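Local atomic coordinates of putative uncharacterized protein (Dictyostelium purpureum, PDB entry 4R12), a protein that probably serves as the nicastrin subunit of gamma-secretase, the complex that cleaves membrane proteins such as Notch receptors and the amyloid precursor protein within the membrane. Residues Ser498-Glu501 with Thr502-His506; Leu344-Gly348 with Thr349-Ser353. One frame throughout, in Å; residues are numbered along the deposited sequence.

Interaction 1 (Ser498-Glu501 with Thr502-His506); sequences SPYE and TKLIH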
loop_
_atom_site.group_PDB
_atom_site.type_symbol
_atom_site.label_atom_id
_atom_site.label_comp_id
_atom_site.label_asym_id
_atom_site.label_seq_id
_atom_site.Cartn_x
_atom_site.Cartn_y
_atom_site.Cartn_z
ATOM N N SER A 498 -6.641 -11.113 -5.174
ATOM C CA SER A 498 -5.690 -10.540 -4.222
ATOM C C SER A 498 -4.255 -10.938 -4.546
ATOM O O SER A 498 -3.970 -12.114 -4.790
ATOM C CB SER A 498 -6.024 -10.972 -2.783
ATOM O OG SER A 498 -7.140 -10.264 -2.270
ATOM N N PRO A 499 -3.339 -9.962 -4.516
ATOM C CA PRO A 499 -1.914 -10.264 -4.684
ATOM C C PRO A 499 -1.352 -11.023 -3.485
ATOM O O PRO A 499 -1.990 -11.102 -2.434
ATOM C CB PRO A 499 -1.256 -8.882 -4.801
ATOM C CG PRO A 499 -2.418 -7.880 -4.934
ATOM C CD PRO A 499 -3.588 -8.528 -4.290
ATOM N N TYR A 500 -0.145 -11.548 -3.661
ATOM C CA TYR A 500 0.540 -12.339 -2.645
ATOM C C TYR A 500 0.591 -11.607 -1.318
ATOM O O TYR A 500 0.332 -12.194 -0.272
ATOM C CB TYR A 500 1.956 -12.670 -3.112
ATOM C CG TYR A 500 2.733 -13.542 -2.145
ATOM C CD1 TYR A 500 2.598 -14.924 -2.168
ATOM C CD2 TYR A 500 3.602 -12.980 -1.215
ATOM C CE1 TYR A 500 3.304 -15.738 -1.278
ATOM C CE2 TYR A 500 4.322 -13.778 -0.330
ATOM C CZ TYR A 500 4.164 -15.158 -0.364
ATOM O OH TYR A 500 4.873 -15.963 0.516
ATOM N N GLU A 501 0.919 -10.318 -1.381
ATOM C CA GLU A 501 1.078 -9.502 -0.182
ATOM C C GLU A 501 -0.171 -9.475 0.703
ATOM O O GLU A 501 -0.054 -9.571 1.924
ATOM C CB GLU A 501 1.472 -8.073 -0.566
ATOM C CG GLU A 501 2.960 -7.887 -0.816
ATOM C CD GLU A 501 3.426 -8.413 -2.171
ATOM O OE1 GLU A 501 4.663 -8.477 -2.373
ATOM O OE2 GLU A 501 2.572 -8.752 -3.023
ATOM N N THR A 502 -1.351 -9.343 0.099
ATOM C CA THR A 502 -2.601 -9.383 0.852
ATOM C C THR A 502 -2.882 -10.765 1.445
ATOM O O THR A 502 -3.255 -10.879 2.607
ATOM C CB THR A 502 -3.806 -8.962 -0.028
ATOM O OG1 THR A 502 -3.665 -7.588 -0.383
ATOM C CG2 THR A 502 -5.116 -9.115 0.726
ATOM N N LYS A 503 -2.704 -11.808 0.644
ATOM C CA LYS A 503 -2.895 -13.170 1.148
ATOM C C LYS A 503 -1.947 -13.484 2.308
ATOM O O LYS A 503 -2.356 -14.090 3.309
ATOM C CB LYS A 503 -2.695 -14.169 0.025
ATOM C CG LYS A 503 -3.699 -14.030 -1.105
ATOM C CD LYS A 503 -3.439 -15.066 -2.199
ATOM C CE LYS A 503 -4.675 -15.232 -3.071
ATOM N NZ LYS A 503 -4.453 -14.836 -4.484
ATOM N N LEU A 504 -0.689 -13.066 2.181
ATOM C CA LEU A 504 0.281 -13.270 3.267
ATOM C C LEU A 504 -0.126 -12.541 4.548
ATOM O O LEU A 504 -0.127 -13.138 5.643
ATOM C CB LEU A 504 1.685 -12.823 2.836
ATOM C CG LEU A 504 2.792 -12.919 3.895
ATOM C CD1 LEU A 504 2.859 -14.322 4.515
ATOM C CD2 LEU A 504 4.143 -12.551 3.308
ATOM N N ILE A 505 -0.460 -11.253 4.437
ATOM C CA ILE A 505 -0.917 -10.515 5.618
ATOM C C ILE A 505 -2.140 -11.217 6.236
ATOM O O ILE A 505 -2.210 -11.409 7.450
ATOM C CB ILE A 505 -1.257 -9.040 5.287
ATOM C CG1 ILE A 505 0.014 -8.254 4.934
ATOM C CG2 ILE A 505 -1.954 -8.367 6.445
ATOM C CD1 ILE A 505 -0.279 -6.842 4.392
ATOM N N HIS A 506 -3.084 -11.626 5.397
ATOM C CA HIS A 506 -4.267 -12.342 5.886
ATOM C C HIS A 506 -3.899 -13.643 6.635
ATOM O O HIS A 506 -4.323 -13.860 7.768
ATOM C CB HIS A 506 -5.200 -12.658 4.710
ATOM C CG HIS A 506 -6.391 -13.487 5.080
ATOM N ND1 HIS A 506 -6.885 -14.476 4.260
ATOM C CD2 HIS A 506 -7.204 -13.457 6.165
ATOM C CE1 HIS A 506 -7.945 -15.033 4.830
ATOM N NE2 HIS A 506 -8.156 -14.432 5.985
HETATM O O HOH W 1 -6.402 -13.944 -6.302
#

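Interaction 2 (Leu344-Gly348 with Thr349-Ser353); sequences LHTAG and TKTSS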
loop_
_atom_site.group_PDB
_atom_site.type_symbol
_atom_site.label_atom_id
_atom_site.label_comp_id
_atom_site.label_asym_id
_atom_site.label_seq_id
_atom_site.Cartn_x
_atom_site.Cartn_y
_atom_site.Cartn_z
ATOM N N LEU A 344 1.276 13.321 17.428
ATOM C CA LEU A 344 -0.082 12.874 17.686
ATOM C C LEU A 344 -1.077 13.860 17.094
ATOM O O LEU A 344 -1.174 14.996 17.555
ATOM C CB LEU A 344 -0.315 12.717 19.198
ATOM C CG LEU A 344 0.591 11.673 19.860
ATOM C CD1 LEU A 344 0.265 11.558 21.344
ATOM C CD2 LEU A 344 0.483 10.303 19.172
ATOM N N HIS A 345 -1.792 13.436 16.055
ATOM C CA HIS A 345 -2.806 14.280 15.435
ATOM C C HIS A 345 -4.163 13.782 15.884
ATOM O O HIS A 345 -4.551 12.667 15.555
ATOM C CB HIS A 345 -2.687 14.245 13.901
ATOM C CG HIS A 345 -1.302 14.534 13.408
ATOM N ND1 HIS A 345 -0.985 15.681 12.717
ATOM C CD2 HIS A 345 -0.148 13.837 13.536
ATOM C CE1 HIS A 345 0.305 15.676 12.427
ATOM N NE2 HIS A 345 0.837 14.569 12.913
ATOM N N THR A 346 -4.890 14.611 16.625
ATOM C CA THR A 346 -6.083 14.133 17.307
ATOM C C THR A 346 -7.359 14.744 16.745
ATOM O O THR A 346 -7.344 15.842 16.187
ATOM C CB THR A 346 -6.009 14.426 18.835
ATOM O OG1 THR A 346 -5.849 15.833 19.054
ATOM C CG2 THR A 346 -4.829 13.700 19.458
ATOM N N ALA A 347 -8.461 14.015 16.887
ATOM C CA ALA A 347 -9.771 14.525 16.507
ATOM C C ALA A 347 -10.833 13.809 17.326
ATOM O O ALA A 347 -10.532 12.862 18.052
ATOM C CB ALA A 347 -10.009 14.338 15.009
ATOM N N GLY A 348 -12.074 14.263 17.227
ATOM C CA GLY A 348 -13.123 13.717 18.064
ATOM C C GLY A 348 -13.092 14.320 19.459
ATOM O O GLY A 348 -12.605 15.438 19.647
ATOM N N THR A 349 -13.620 13.588 20.436
ATOM C CA THR A 349 -13.765 14.102 21.794
ATOM C C THR A 349 -12.947 13.317 22.816
ATOM O O THR A 349 -12.664 12.125 22.620
ATOM C CB THR A 349 -15.239 14.077 22.244
ATOM O OG1 THR A 349 -15.789 12.779 21.983
ATOM C CG2 THR A 349 -16.043 15.113 21.492
ATOM N N LYS A 350 -12.585 13.996 23.902
ATOM C CA LYS A 350 -11.884 13.382 25.034
ATOM C C LYS A 350 -10.610 12.656 24.591
ATOM O O LYS A 350 -10.371 11.496 24.948
ATOM C CB LYS A 350 -12.815 12.415 25.780
ATOM C CG LYS A 350 -14.138 13.039 26.219
ATOM C CD LYS A 350 -14.751 12.289 27.395
ATOM C CE LYS A 350 -16.054 12.930 27.854
ATOM N NZ LYS A 350 -17.126 12.822 26.821
ATOM N N THR A 351 -9.780 13.347 23.824
ATOM C CA THR A 351 -8.568 12.718 23.308
ATOM C C THR A 351 -7.369 12.798 24.266
ATOM O O THR A 351 -6.483 11.941 24.227
ATOM C CB THR A 351 -8.176 13.328 21.947
ATOM O OG1 THR A 351 -8.179 14.756 22.026
ATOM C CG2 THR A 351 -9.160 12.885 20.871
ATOM N N SER A 352 -7.338 13.810 25.130
ATOM C CA SER A 352 -6.189 13.976 26.019
ATOM C C SER A 352 -6.085 12.811 26.991
ATOM O O SER A 352 -4.988 12.470 27.407
ATOM C CB SER A 352 -6.252 15.309 26.778
ATOM O OG SER A 352 -7.439 15.419 27.538
ATOM N N SER A 353 -7.220 12.192 27.327
ATOM C CA SER A 353 -7.223 10.991 28.172
ATOM C C SER A 353 -6.379 9.888 27.562
ATOM O O SER A 353 -5.629 9.197 28.259
ATOM C CB SER A 353 -8.642 10.464 28.377
ATOM O OG SER A 353 -9.338 11.270 29.302
HETATM O O HOH W 2 -8.703 16.561 19.513
#

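Interaction 1 (Ser498-Glu501 with Thr502-His506)
The first turn of helix 500-512, with Pro499 at its N-cap position, is joined to the preceding Ser498 by the long side chain of Lys503. Pro499 O opens the helical bonding, accepting Lys503 N at 3.2 Å along a nearly straight N-H (173°). It also meets Thr502 N, but at an angle that makes this bond weak. The Lys503 chain runs back past the start of the helix, its CG resting 3.6 Å from Pro499 O. A bend at its last torsion (chi4 117°) brings NZ into the carbonyl plane of Ser498, where it donates to Ser498 O at 2.8 Å. Water 1 ties the same ammonium to Ser498 N, accepting from both, so the residue ahead of the N-cap is held at its N-H and its C=O together.

The regular alpha-helical i to i+4 ladder follows, with Leu504 N on Tyr500 O at 2.8 Å and Ile505 N on Glu501 O. On one flank, Tyr500 CE2 touches Leu504 CD2 at 3.8 Å, an oblique ring-methyl contact; the phenol OH reaches beyond the helix to a hydrogen bond with Asn470. On another flank the methyl CG2 of Thr502, anti to its own backbone N, packs 3.8 Å from Ser498 OG, while its OG1 lies 4.0 Å from Pro499 CD. In the nicastrin fold this helix packs on strand 192-203 (Ile505 on Ile200) and on helix 452-463 (Leu504 and Ile505 on Phe462). The Glu501 chain bends at chi2 (77°), and its OE1 accepts a hydrogen bond from Asn483 N.

Interaction 2 (Leu344-Gly348 with Thr349-Ser353)
Strand 339-347 runs out at Ala347 and the chain turns back through Gly348, Thr349 and Lys350 into helix 352-362, so that the CA atoms of Thr346 and Thr351 come within 6.6 Å of each other. This is the strand-to-helix connection of a beta-alpha-beta unit in the nicastrin large lobe, whose second strand, 370-374, runs parallel to the first. Two residues with positive phi lie in the reversal. Gly348 (phi 80°) adopts a conformation in which a beta carbon would collide with Ala347 O, and Lys350 takes left-handed helical angles, its CB pointing away from the strand segment.

Across the mouth of the turn the two threonines Thr346 and Thr351 face each other, both with CB directed at the opposite segment. Their CB atoms approach to 3.9 Å, and the methyl CG2 of Thr346 lies 4.2 Å from Thr351 CB. In each, OG1 sits between the backbone N and the carbonyl carbon (chi1 58° in Thr346, 49° in Thr351), which brings both hydroxyls to water 2. That water is 3.0 Å from Thr346 OG1 and 3.1 Å from Thr351 OG1 and hydrogen-bonds to both, bridging oxygens that are themselves 3.9 Å apart. Thr346 also touches Thr355 one turn into the helix, and Thr351 rests on Pro396. On the strand side, backbone bonds from Ala347 to Val397 and from His345 to Val399 hold the end of the strand against its antiparallel neighbour. The other branch of Thr351, its methyl CG2, is pressed close to Ala347 O, at 3.1 Å.

The two interactions are separate local structures at helix beginnings, with centres about 33 Å apart and nearest atoms about 23 Å apart, and they do not touch. Interaction 2 comes first along the chain and lies at the surface of the large lobe, its centre about 26 Å from the centre of the chain; interaction 1, centred about 11 Å from that point, is partly buried. Each includes one bridging water, but interaction 2 is a strand-to-helix turn and interaction 1 the first turn of a helix. A bound N-acetylglucosamine, part of the protein's own glycosylation, lies about 14 Å from the Lys350 side chain of interaction 2.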